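PDB 1I0R: ferric-chelate reductase (NAD(P)H) from Archaeoglobus fulgidus, which reduces ferric iron held in siderophores and other chelators to ferrous iron, with NAD(P)H as electron donor and a flavin (FMN or FAD) as cofactor. Local coordinates for residues S65-E68 / E74-G77; L104-A109 / E137-A142; I76-F81 / D91-K96. One frame throughout, in Å; residues are numbered along the deposited sequence.

Followed from the N terminus, the three contacts lie in series along the chain, except that contacts 1 and 3 share Ile76 and Gly77. Contact 1 closes the short loop after strand 61-67 by bringing helix 73-78 back against its end, so tying barrel to helix. Contact 3 leaves from that same helix and closes over helix 86-90, reaching the chain that leads into strand 95-97. This strand pairs with strand 103-105 in a small two-stranded sheet, where Leu104 N meets Lys96 O at 2.7 Å. Contact 2 then spans the hairpin of strands 109-122 and 126-138, joining the turn after strand 103-105 to the end of the latter. No contact encloses another.

Contact 1: S65-E68 / E74-G77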
ATOM      1  N   SER B  65      -9.173  -9.955   4.638  1.00 17.16           N
ATOM      2  CA  SER B  65      -9.391  -9.849   6.078  1.00 17.76           C
ATOM      3  C   SER B  65      -8.253  -8.967   6.629  1.00 17.69           C
ATOM      4  O   SER B  65      -7.072  -9.283   6.425  1.00 18.21           O
ATOM      5  CB  SER B  65      -9.290 -11.218   6.747  1.00 18.26           C
ATOM      6  OG  SER B  65     -10.276 -12.087   6.229  1.00 20.20           O
ATOM      7  N   VAL B  66      -8.581  -7.865   7.304  1.00 17.50           N
ATOM      8  CA  VAL B  66      -7.529  -7.001   7.864  1.00 17.78           C
ATOM      9  C   VAL B  66      -7.222  -7.526   9.263  1.00 19.00           C
ATOM     10  O   VAL B  66      -8.061  -7.440  10.166  1.00 19.35           O
ATOM     11  CB  VAL B  66      -7.997  -5.527   7.924  1.00 17.70           C
ATOM     12  CG1 VAL B  66      -6.848  -4.623   8.421  1.00 16.94           C
ATOM     13  CG2 VAL B  66      -8.446  -5.079   6.538  1.00 16.93           C
ATOM     14  N   LEU B  67      -6.025  -8.074   9.446  1.00 19.33           N
ATOM     15  CA  LEU B  67      -5.672  -8.670  10.737  1.00 20.64           C
ATOM     16  C   LEU B  67      -5.475  -7.715  11.899  1.00 21.96           C
ATOM     17  O   LEU B  67      -4.945  -6.622  11.735  1.00 21.22           O
ATOM     18  CB  LEU B  67      -4.423  -9.542  10.585  1.00 20.19           C
ATOM     19  CG  LEU B  67      -4.572 -10.688   9.583  1.00 20.59           C
ATOM     20  CD1 LEU B  67      -3.210 -11.339   9.287  1.00 20.27           C
ATOM     21  CD2 LEU B  67      -5.574 -11.697  10.148  1.00 20.90           C
ATOM     22  N   GLU B  68      -5.931  -8.135  13.081  1.00 23.27           N
ATOM     23  CA  GLU B  68      -5.791  -7.315  14.279  1.00 24.72           C
ATOM     24  C   GLU B  68      -4.378  -7.432  14.851  1.00 25.65           C
ATOM     25  O   GLU B  68      -3.666  -8.420  14.619  1.00 24.70           O
ATOM     26  CB  GLU B  68      -6.831  -7.718  15.341  1.00 25.52           C
ATOM     27  CG  GLU B  68      -6.599  -9.103  15.956  1.00 26.62           C
ATOM     28  CD  GLU B  68      -7.628  -9.445  17.036  1.00 28.18           C
ATOM     29  OE1 GLU B  68      -7.979  -8.551  17.829  1.00 29.02           O
ATOM     30  OE2 GLU B  68      -8.082 -10.611  17.106  1.00 28.98           O
ATOM     31  N   GLU B  74       0.713 -18.245  15.191  1.00 36.14           N
ATOM     32  CA  GLU B  74       0.327 -19.555  14.678  1.00 36.62           C
ATOM     33  C   GLU B  74      -0.788 -19.427  13.644  1.00 35.66           C
ATOM     34  O   GLU B  74      -0.815 -20.155  12.650  1.00 35.56           O
ATOM     35  CB  GLU B  74      -0.118 -20.480  15.823  1.00 38.55           C
ATOM     36  CG  GLU B  74      -0.977 -19.814  16.892  1.00 41.66           C
ATOM     37  CD  GLU B  74      -0.162 -19.314  18.089  1.00 43.71           C
ATOM     38  OE1 GLU B  74       0.815 -18.549  17.890  1.00 44.60           O
ATOM     39  OE2 GLU B  74      -0.506 -19.689  19.240  1.00 44.95           O
ATOM     40  N   PHE B  75      -1.699 -18.492  13.885  1.00 34.56           N
ATOM     41  CA  PHE B  75      -2.822 -18.263  12.981  1.00 33.68           C
ATOM     42  C   PHE B  75      -2.280 -17.725  11.661  1.00 33.36           C
ATOM     43  O   PHE B  75      -2.684 -18.155  10.586  1.00 32.61           O
ATOM     44  CB  PHE B  75      -3.794 -17.263  13.616  1.00 33.27           C
ATOM     45  CG  PHE B  75      -5.062 -17.053  12.831  1.00 33.38           C
ATOM     46  CD1 PHE B  75      -6.115 -17.961  12.912  1.00 33.47           C
ATOM     47  CD2 PHE B  75      -5.217 -15.920  12.037  1.00 32.96           C
ATOM     48  CE1 PHE B  75      -7.303 -17.745  12.220  1.00 33.67           C
ATOM     49  CE2 PHE B  75      -6.404 -15.693  11.338  1.00 33.36           C
ATOM     50  CZ  PHE B  75      -7.452 -16.606  11.429  1.00 33.76           C
ATOM     51  N   ILE B  76      -1.352 -16.779  11.746  1.00 33.30           N
ATOM     52  CA  ILE B  76      -0.756 -16.223  10.540  1.00 33.87           C
ATOM     53  C   ILE B  76      -0.026 -17.360   9.831  1.00 34.58           C
ATOM     54  O   ILE B  76      -0.034 -17.458   8.602  1.00 34.23           O
ATOM     55  CB  ILE B  76       0.216 -15.071  10.899  1.00 33.41           C
ATOM     56  CG1 ILE B  76      -0.572 -13.968  11.610  1.00 33.18           C
ATOM     57  CG2 ILE B  76       0.892 -14.534   9.646  1.00 33.36           C
ATOM     58  CD1 ILE B  76       0.267 -12.838  12.200  1.00 32.21           C
ATOM     59  N   GLY B  77       0.575 -18.246  10.618  1.00 35.56           N
ATOM     60  CA  GLY B  77       1.294 -19.372  10.046  1.00 36.89           C
ATOM     61  C   GLY B  77       0.433 -20.313   9.210  1.00 37.87           C
ATOM     62  O   GLY B  77       0.905 -20.855   8.205  1.00 37.62           O
TER
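Leu67 meets Phe75 and Ile76 where the end of strand 61-67, in the six-stranded antiparallel barrel of this flavin reductase family, is overlaid by helix 73-78. The chain turns back quickly here, with five residues between the two segments, and the whole contact is apolar and buried. Starting at the backbone, Leu67 CB points toward the helix, but the two methyls make the contacts. CG follows, standing anti to the carbonyl carbon and beside the backbone N (chi1 -59°), and it splits the side chain into branches that go to different helix residues. CD1 heads for Ile76, whose CG1 it approaches to 4.4 Å. CD2 goes to Phe75, arriving at the edge of the ring and near its plane, not over a face. That ring is carried out from the helix with its CG anti to the backbone N (chi1 -174°), and its neighbour further out is His108, in an edge-to-face pair. Ile15 of strand 14-20 also packs against both Leu67 and Phe75. On its other side the contact comes close to residues of the FMN and NADP(+) sites: the Ile76 side chain lies about 4 Å from those of Ile28, which binds FMN, and Tyr150, which binds NADP(+). The separations are those of easy van der Waals contact, and the nearer of the two methyl contacts is Leu67 CD2 to Phe75 CE2, at 4.3 Å.

Contact 2: L104-A109 / E137-A142; sequences LVTQHA and EVLKDA
Leu139 and Lys140 lean on the type II beta turn from Thr106 to Ala109, just as the chain leaves strand 126-138. The second segment begins on that strand with Glu137, whose OE1 makes a salt bridge to Lys96 NZ. Val138 turns its side chain away from the turn, and there it packs on Asp2 of the second subunit. Leu139 is the first to touch. Its CG stands anti to the carbonyl carbon (chi1 -53°), and with chi2 extended CD1 reaches the turn. There CD1 sits 3.8 Å from Thr106 CG2 and 4.1 Å from Ala109 CB, so one methyl bridges the two ends of the turn, and the threonine and leucine side chains cross at about a right angle. The hydroxyl of Thr106 is used on another partner, Glu94 OE2. Lys140 comes next and lays its aliphatic part over the Ala109 carbonyl: CD is only 3.0 Å from Ala109 O, a tight approach. The chain bends at chi3 and chi4; Lys140 CE lies 3.1 Å from Glu68 OE1, and NZ makes only a long, weak ion pair with that oxygen. Glu68 OE2 is hydrogen-bonded to His108 ND1, at the third position of the turn. The turn itself is closed by Ala109 N to Thr106 O, 3.2 Å. Ala109 opens strand 109-122 and Val138 ends its antiparallel neighbour, so the contact lies at the open end of a beta hairpin in the barrel of the flavin reductase-like domain.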
ATOM      1  N   LEU B 104     -15.011 -15.401   3.540  1.00 21.45           N
ATOM      2  CA  LEU B 104     -14.547 -14.195   4.227  1.00 20.92           C
ATOM      3  C   LEU B 104     -14.164 -14.599   5.639  1.00 20.94           C
ATOM      4  O   LEU B 104     -15.042 -14.916   6.464  1.00 21.37           O
ATOM      5  CB  LEU B 104     -15.660 -13.143   4.268  1.00 20.87           C
ATOM      6  CG  LEU B 104     -16.141 -12.763   2.866  1.00 21.58           C
ATOM      7  CD1 LEU B 104     -17.532 -12.112   2.928  1.00 22.38           C
ATOM      8  CD2 LEU B 104     -15.088 -11.823   2.231  1.00 22.26           C
ATOM      9  N   VAL B 105     -12.854 -14.605   5.921  1.00 20.63           N
ATOM     10  CA  VAL B 105     -12.375 -14.986   7.248  1.00 20.24           C
ATOM     11  C   VAL B 105     -12.590 -13.857   8.251  1.00 20.83           C
ATOM     12  O   VAL B 105     -12.039 -12.759   8.099  1.00 20.21           O
ATOM     13  CB  VAL B 105     -10.879 -15.370   7.218  1.00 20.17           C
ATOM     14  CG1 VAL B 105     -10.381 -15.677   8.625  1.00 20.36           C
ATOM     15  CG2 VAL B 105     -10.672 -16.582   6.328  1.00 20.10           C
ATOM     16  N   THR B 106     -13.383 -14.124   9.287  1.00 21.13           N
ATOM     17  CA  THR B 106     -13.691 -13.114  10.290  1.00 22.34           C
ATOM     18  C   THR B 106     -12.860 -13.236  11.547  1.00 22.71           C
ATOM     19  O   THR B 106     -12.755 -12.279  12.324  1.00 22.74           O
ATOM     20  CB  THR B 106     -15.183 -13.149  10.669  1.00 22.63           C
ATOM     21  OG1 THR B 106     -15.537 -14.494  11.015  1.00 24.00           O
ATOM     22  CG2 THR B 106     -16.048 -12.719   9.484  1.00 24.05           C
ATOM     23  N   GLN B 107     -12.254 -14.403  11.739  1.00 23.64           N
ATOM     24  CA  GLN B 107     -11.428 -14.611  12.928  1.00 24.10           C
ATOM     25  C   GLN B 107     -10.203 -13.702  12.910  1.00 23.87           C
ATOM     26  O   GLN B 107      -9.477 -13.661  11.922  1.00 23.41           O
ATOM     27  CB  GLN B 107     -10.976 -16.060  13.026  1.00 24.91           C
ATOM     28  CG  GLN B 107     -10.587 -16.456  14.451  1.00 25.88           C
ATOM     29  CD  GLN B 107     -10.297 -17.939  14.570  1.00 27.22           C
ATOM     30  OE1 GLN B 107     -10.836 -18.748  13.812  1.00 27.40           O
ATOM     31  NE2 GLN B 107      -9.438 -18.303  15.524  1.00 28.59           N
ATOM     32  N   HIS B 108      -9.992 -12.992  14.015  1.00 24.40           N
ATOM     33  CA  HIS B 108      -8.873 -12.061  14.184  1.00 24.76           C
ATOM     34  C   HIS B 108      -8.884 -10.910  13.192  1.00 24.80           C
ATOM     35  O   HIS B 108      -7.856 -10.262  12.982  1.00 24.63           O
ATOM     36  CB  HIS B 108      -7.541 -12.806  14.084  1.00 25.66           C
ATOM     37  CG  HIS B 108      -7.369 -13.848  15.143  1.00 27.21           C
ATOM     38  ND1 HIS B 108      -7.381 -13.542  16.487  1.00 28.10           N
ATOM     39  CD2 HIS B 108      -7.257 -15.194  15.059  1.00 27.48           C
ATOM     40  CE1 HIS B 108      -7.290 -14.661  17.188  1.00 28.15           C
ATOM     41  NE2 HIS B 108      -7.213 -15.676  16.347  1.00 28.16           N
ATOM     42  N   ALA B 109     -10.046 -10.635  12.613  1.00 24.07           N
ATOM     43  CA  ALA B 109     -10.155  -9.562  11.632  1.00 23.58           C
ATOM     44  C   ALA B 109     -10.838  -8.328  12.161  1.00 22.94           C
ATOM     45  O   ALA B 109     -11.910  -8.404  12.774  1.00 23.19           O
ATOM     46  CB  ALA B 109     -10.890 -10.065  10.396  1.00 23.84           C
ATOM     47  N   GLU B 137     -17.240  -4.619   5.892  1.00 25.91           N
ATOM     48  CA  GLU B 137     -17.747  -4.396   7.234  1.00 27.57           C
ATOM     49  C   GLU B 137     -16.653  -4.330   8.289  1.00 27.65           C
ATOM     50  O   GLU B 137     -15.606  -4.985   8.167  1.00 26.45           O
ATOM     51  CB  GLU B 137     -18.756  -5.491   7.592  1.00 29.65           C
ATOM     52  CG  GLU B 137     -18.204  -6.909   7.608  1.00 32.27           C
ATOM     53  CD  GLU B 137     -19.315  -7.948   7.763  1.00 34.03           C
ATOM     54  OE1 GLU B 137     -19.671  -8.615   6.760  1.00 35.05           O
ATOM     55  OE2 GLU B 137     -19.843  -8.071   8.889  1.00 35.32           O
ATOM     56  N   VAL B 138     -16.880  -3.505   9.305  1.00 27.98           N
ATOM     57  CA  VAL B 138     -15.940  -3.393  10.407  1.00 29.23           C
ATOM     58  C   VAL B 138     -16.467  -4.409  11.412  1.00 30.65           C
ATOM     59  O   VAL B 138     -17.654  -4.398  11.734  1.00 30.33           O
ATOM     60  CB  VAL B 138     -15.945  -1.988  11.028  1.00 29.09           C
ATOM     61  CG1 VAL B 138     -15.027  -1.966  12.240  1.00 29.08           C
ATOM     62  CG2 VAL B 138     -15.473  -0.962   9.992  1.00 29.07           C
ATOM     63  N   LEU B 139     -15.591  -5.287  11.894  1.00 31.89           N
ATOM     64  CA  LEU B 139     -15.989  -6.353  12.818  1.00 33.91           C
ATOM     65  C   LEU B 139     -15.557  -6.160  14.266  1.00 35.22           C
ATOM     66  O   LEU B 139     -16.209  -6.661  15.193  1.00 35.62           O
ATOM     67  CB  LEU B 139     -15.417  -7.683  12.333  1.00 33.50           C
ATOM     68  CG  LEU B 139     -15.722  -8.079  10.891  1.00 33.43           C
ATOM     69  CD1 LEU B 139     -14.887  -9.301  10.521  1.00 33.80           C
ATOM     70  CD2 LEU B 139     -17.215  -8.348  10.728  1.00 33.79           C
ATOM     71  N   LYS B 140     -14.451  -5.458  14.461  1.00 36.82           N
ATOM     72  CA  LYS B 140     -13.919  -5.250  15.799  1.00 38.37           C
ATOM     73  C   LYS B 140     -13.363  -3.855  15.979  1.00 39.06           C
ATOM     74  O   LYS B 140     -13.006  -3.168  15.020  1.00 38.85           O
ATOM     75  CB  LYS B 140     -12.788  -6.242  16.087  1.00 39.03           C
ATOM     76  CG  LYS B 140     -13.109  -7.704  15.829  1.00 40.48           C
ATOM     77  CD  LYS B 140     -11.813  -8.530  15.749  1.00 41.50           C
ATOM     78  CE  LYS B 140     -10.993  -8.492  17.039  1.00 42.64           C
ATOM     79  NZ  LYS B 140     -11.493  -9.436  18.086  1.00 43.30           N
ATOM     80  N   ASP B 141     -13.264  -3.481  17.247  1.00 39.64           N
ATOM     81  CA  ASP B 141     -12.759  -2.195  17.683  1.00 40.40           C
ATOM     82  C   ASP B 141     -11.223  -2.207  17.755  1.00 39.68           C
ATOM     83  O   ASP B 141     -10.590  -1.171  17.930  1.00 40.57           O
ATOM     84  CB  ASP B 141     -13.372  -1.917  19.062  1.00 42.16           C
ATOM     85  CG  ASP B 141     -12.933  -0.606  19.654  1.00 43.80           C
ATOM     86  OD1 ASP B 141     -11.715  -0.423  19.876  1.00 44.95           O
ATOM     87  OD2 ASP B 141     -13.817   0.243  19.913  1.00 45.07           O
ATOM     88  N   ALA B 142     -10.628  -3.384  17.592  1.00 38.60           N
ATOM     89  CA  ALA B 142      -9.178  -3.565  17.694  1.00 37.06           C
ATOM     90  C   ALA B 142      -8.255  -2.804  16.739  1.00 36.09           C
ATOM     91  O   ALA B 142      -8.654  -2.411  15.642  1.00 35.64           O
ATOM     92  CB  ALA B 142      -8.860  -5.045  17.608  1.00 37.20           C
TER

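Contact 3: I76-F81 / D91-K96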
ATOM      1  N   ILE B  76      -1.352 -16.779  11.746  1.00 33.30           N
ATOM      2  CA  ILE B  76      -0.756 -16.223  10.540  1.00 33.87           C
ATOM      3  C   ILE B  76      -0.026 -17.360   9.831  1.00 34.58           C
ATOM      4  O   ILE B  76      -0.034 -17.458   8.602  1.00 34.23           O
ATOM      5  CB  ILE B  76       0.216 -15.071  10.899  1.00 33.41           C
ATOM      6  CG1 ILE B  76      -0.572 -13.968  11.610  1.00 33.18           C
ATOM      7  CG2 ILE B  76       0.892 -14.534   9.646  1.00 33.36           C
ATOM      8  CD1 ILE B  76       0.267 -12.838  12.200  1.00 32.21           C
ATOM      9  N   GLY B  77       0.575 -18.246  10.618  1.00 35.56           N
ATOM     10  CA  GLY B  77       1.294 -19.372  10.046  1.00 36.89           C
ATOM     11  C   GLY B  77       0.433 -20.313   9.210  1.00 37.87           C
ATOM     12  O   GLY B  77       0.905 -20.855   8.205  1.00 37.62           O
ATOM     13  N   ARG B  78      -0.821 -20.505   9.610  1.00 38.96           N
ATOM     14  CA  ARG B  78      -1.733 -21.383   8.878  1.00 40.22           C
ATOM     15  C   ARG B  78      -1.888 -20.946   7.436  1.00 40.19           C
ATOM     16  O   ARG B  78      -1.996 -21.777   6.531  1.00 39.87           O
ATOM     17  CB  ARG B  78      -3.127 -21.378   9.508  1.00 41.81           C
ATOM     18  CG  ARG B  78      -3.166 -21.793  10.951  1.00 44.26           C
ATOM     19  CD  ARG B  78      -4.586 -21.737  11.478  1.00 46.38           C
ATOM     20  NE  ARG B  78      -5.456 -22.647  10.738  1.00 47.86           N
ATOM     21  CZ  ARG B  78      -6.458 -23.326  11.284  1.00 48.29           C
ATOM     22  NH1 ARG B  78      -6.723 -23.199  12.578  1.00 48.64           N
ATOM     23  NH2 ARG B  78      -7.184 -24.144  10.537  1.00 48.76           N
ATOM     24  N   PHE B  79      -1.923 -19.637   7.217  1.00 39.91           N
ATOM     25  CA  PHE B  79      -2.094 -19.135   5.870  1.00 40.14           C
ATOM     26  C   PHE B  79      -0.804 -18.801   5.142  1.00 41.24           C
ATOM     27  O   PHE B  79      -0.830 -18.130   4.115  1.00 41.11           O
ATOM     28  CB  PHE B  79      -3.022 -17.921   5.887  1.00 38.90           C
ATOM     29  CG  PHE B  79      -4.433 -18.255   6.266  1.00 37.96           C
ATOM     30  CD1 PHE B  79      -4.848 -18.202   7.590  1.00 37.27           C
ATOM     31  CD2 PHE B  79      -5.343 -18.652   5.296  1.00 37.50           C
ATOM     32  CE1 PHE B  79      -6.159 -18.542   7.943  1.00 37.20           C
ATOM     33  CE2 PHE B  79      -6.656 -18.996   5.636  1.00 37.43           C
ATOM     34  CZ  PHE B  79      -7.064 -18.941   6.959  1.00 36.67           C
ATOM     35  N   GLY B  80       0.322 -19.283   5.658  1.00 42.63           N
ATOM     36  CA  GLY B  80       1.593 -19.005   5.014  1.00 44.51           C
ATOM     37  C   GLY B  80       2.360 -20.218   4.507  1.00 45.96           C
ATOM     38  O   GLY B  80       3.566 -20.129   4.259  1.00 46.35           O
ATOM     39  N   PHE B  81       1.681 -21.354   4.355  1.00 47.27           N
ATOM     40  CA  PHE B  81       2.336 -22.570   3.865  1.00 49.00           C
ATOM     41  C   PHE B  81       2.094 -22.752   2.376  1.00 49.70           C
ATOM     42  O   PHE B  81       0.948 -22.843   1.931  1.00 48.71           O
ATOM     43  CB  PHE B  81       1.821 -23.819   4.599  1.00 49.63           C
ATOM     44  CG  PHE B  81       2.233 -23.892   6.042  1.00 51.53           C
ATOM     45  CD1 PHE B  81       3.582 -23.959   6.392  1.00 52.53           C
ATOM     46  CD2 PHE B  81       1.273 -23.872   7.055  1.00 52.51           C
ATOM     47  CE1 PHE B  81       3.974 -24.002   7.732  1.00 53.45           C
ATOM     48  CE2 PHE B  81       1.651 -23.915   8.398  1.00 53.39           C
ATOM     49  CZ  PHE B  81       3.008 -23.979   8.737  1.00 53.72           C
ATOM     50  N   ASP B  91      -9.750 -25.499   8.817  1.00 40.65           N
ATOM     51  CA  ASP B  91     -10.324 -26.268   9.926  1.00 39.44           C
ATOM     52  C   ASP B  91     -10.265 -25.497  11.241  1.00 38.21           C
ATOM     53  O   ASP B  91      -9.194 -25.148  11.729  1.00 38.24           O
ATOM     54  CB  ASP B  91      -9.610 -27.625  10.078  1.00 40.14           C
ATOM     55  CG  ASP B  91     -10.138 -28.444  11.263  1.00 40.69           C
ATOM     56  OD1 ASP B  91     -11.375 -28.552  11.425  1.00 41.21           O
ATOM     57  OD2 ASP B  91      -9.313 -28.992  12.031  1.00 41.02           O
ATOM     58  N   GLY B  92     -11.431 -25.211  11.804  1.00 36.61           N
ATOM     59  CA  GLY B  92     -11.468 -24.489  13.060  1.00 35.25           C
ATOM     60  C   GLY B  92     -11.388 -22.975  12.942  1.00 34.18           C
ATOM     61  O   GLY B  92     -11.274 -22.282  13.951  1.00 34.48           O
ATOM     62  N   VAL B  93     -11.441 -22.454  11.721  1.00 32.79           N
ATOM     63  CA  VAL B  93     -11.376 -21.004  11.532  1.00 31.25           C
ATOM     64  C   VAL B  93     -12.777 -20.429  11.323  1.00 30.70           C
ATOM     65  O   VAL B  93     -13.595 -21.011  10.606  1.00 30.55           O
ATOM     66  CB  VAL B  93     -10.511 -20.646  10.312  1.00 31.06           C
ATOM     67  CG1 VAL B  93     -10.548 -19.132  10.071  1.00 30.67           C
ATOM     68  CG2 VAL B  93      -9.071 -21.109  10.543  1.00 30.90           C
ATOM     69  N   GLU B  94     -13.060 -19.301  11.964  1.00 29.64           N
ATOM     70  CA  GLU B  94     -14.357 -18.663  11.811  1.00 29.02           C
ATOM     71  C   GLU B  94     -14.406 -17.878  10.507  1.00 28.10           C
ATOM     72  O   GLU B  94     -13.576 -17.000  10.274  1.00 27.00           O
ATOM     73  CB  GLU B  94     -14.631 -17.711  12.969  1.00 30.34           C
ATOM     74  CG  GLU B  94     -15.808 -16.773  12.695  1.00 33.81           C
ATOM     75  CD  GLU B  94     -16.047 -15.747  13.797  1.00 35.22           C
ATOM     76  OE1 GLU B  94     -16.837 -16.054  14.725  1.00 36.57           O
ATOM     77  OE2 GLU B  94     -15.447 -14.639  13.739  1.00 35.62           O
ATOM     78  N   TYR B  95     -15.386 -18.189   9.666  1.00 27.09           N
ATOM     79  CA  TYR B  95     -15.556 -17.503   8.380  1.00 26.34           C
ATOM     80  C   TYR B  95     -16.992 -17.639   7.900  1.00 25.58           C
ATOM     81  O   TYR B  95     -17.788 -18.385   8.483  1.00 25.35           O
ATOM     82  CB  TYR B  95     -14.602 -18.090   7.322  1.00 27.76           C
ATOM     83  CG  TYR B  95     -15.021 -19.439   6.757  1.00 29.53           C
ATOM     84  CD1 TYR B  95     -15.823 -19.513   5.623  1.00 30.15           C
ATOM     85  CD2 TYR B  95     -14.626 -20.633   7.368  1.00 30.40           C
ATOM     86  CE1 TYR B  95     -16.229 -20.743   5.100  1.00 31.30           C
ATOM     87  CE2 TYR B  95     -15.030 -21.880   6.853  1.00 30.95           C
ATOM     88  CZ  TYR B  95     -15.831 -21.919   5.721  1.00 31.55           C
ATOM     89  OH  TYR B  95     -16.266 -23.125   5.207  1.00 32.87           O
ATOM     90  N   LYS B  96     -17.321 -16.918   6.836  1.00 24.47           N
ATOM     91  CA  LYS B  96     -18.648 -16.973   6.248  1.00 23.44           C
ATOM     92  C   LYS B  96     -18.466 -16.840   4.747  1.00 23.31           C
ATOM     93  O   LYS B  96     -17.371 -16.515   4.270  1.00 23.83           O
ATOM     94  CB  LYS B  96     -19.533 -15.841   6.793  1.00 23.28           C
ATOM     95  CG  LYS B  96     -19.036 -14.444   6.481  1.00 23.41           C
ATOM     96  CD  LYS B  96     -19.885 -13.416   7.185  1.00 24.73           C
ATOM     97  CE  LYS B  96     -19.510 -12.006   6.774  1.00 25.72           C
ATOM     98  NZ  LYS B  96     -20.353 -11.000   7.494  1.00 26.92           N
TER
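Arg78 of the 76-81 segment stretches across to Asp91, the first residue to leave helical geometry after helix 86-90. Its chain bends at chi3 (61°), and NH2 then donates to Asp91 O in a nearly straight bond, with an angle of 167° at the hydrogen. The 2.5 Å between Arg78 NH2 and Asp91 O is shorter than usual for such a bond, so the exact length is doubtful. The carbonyl oxygen lies close to the guanidinium plane, whereas the donor is tilted 32° from the carbonyl plane. NH1 adds a weak bond to the same oxygen. Val93 CG2 rests over the centre of one guanidinium face, 3.5 Å above it, and probably helps to fix how the group is turned. NH2 also makes weak bonds to the carbonyls of Glu88 and of Lys89, an FMN-binding residue. Replacing Arg78 with a leucine would probably leave the Asp91 carbonyl without its donor and let the end of helix 86-90 shift. Next along the segment, Phe79 packs on Ile28. With Arg78, a positive group thus gathers carbonyl oxygens at the C-terminal end of helix 86-90, where it probably offsets the partial negative charge.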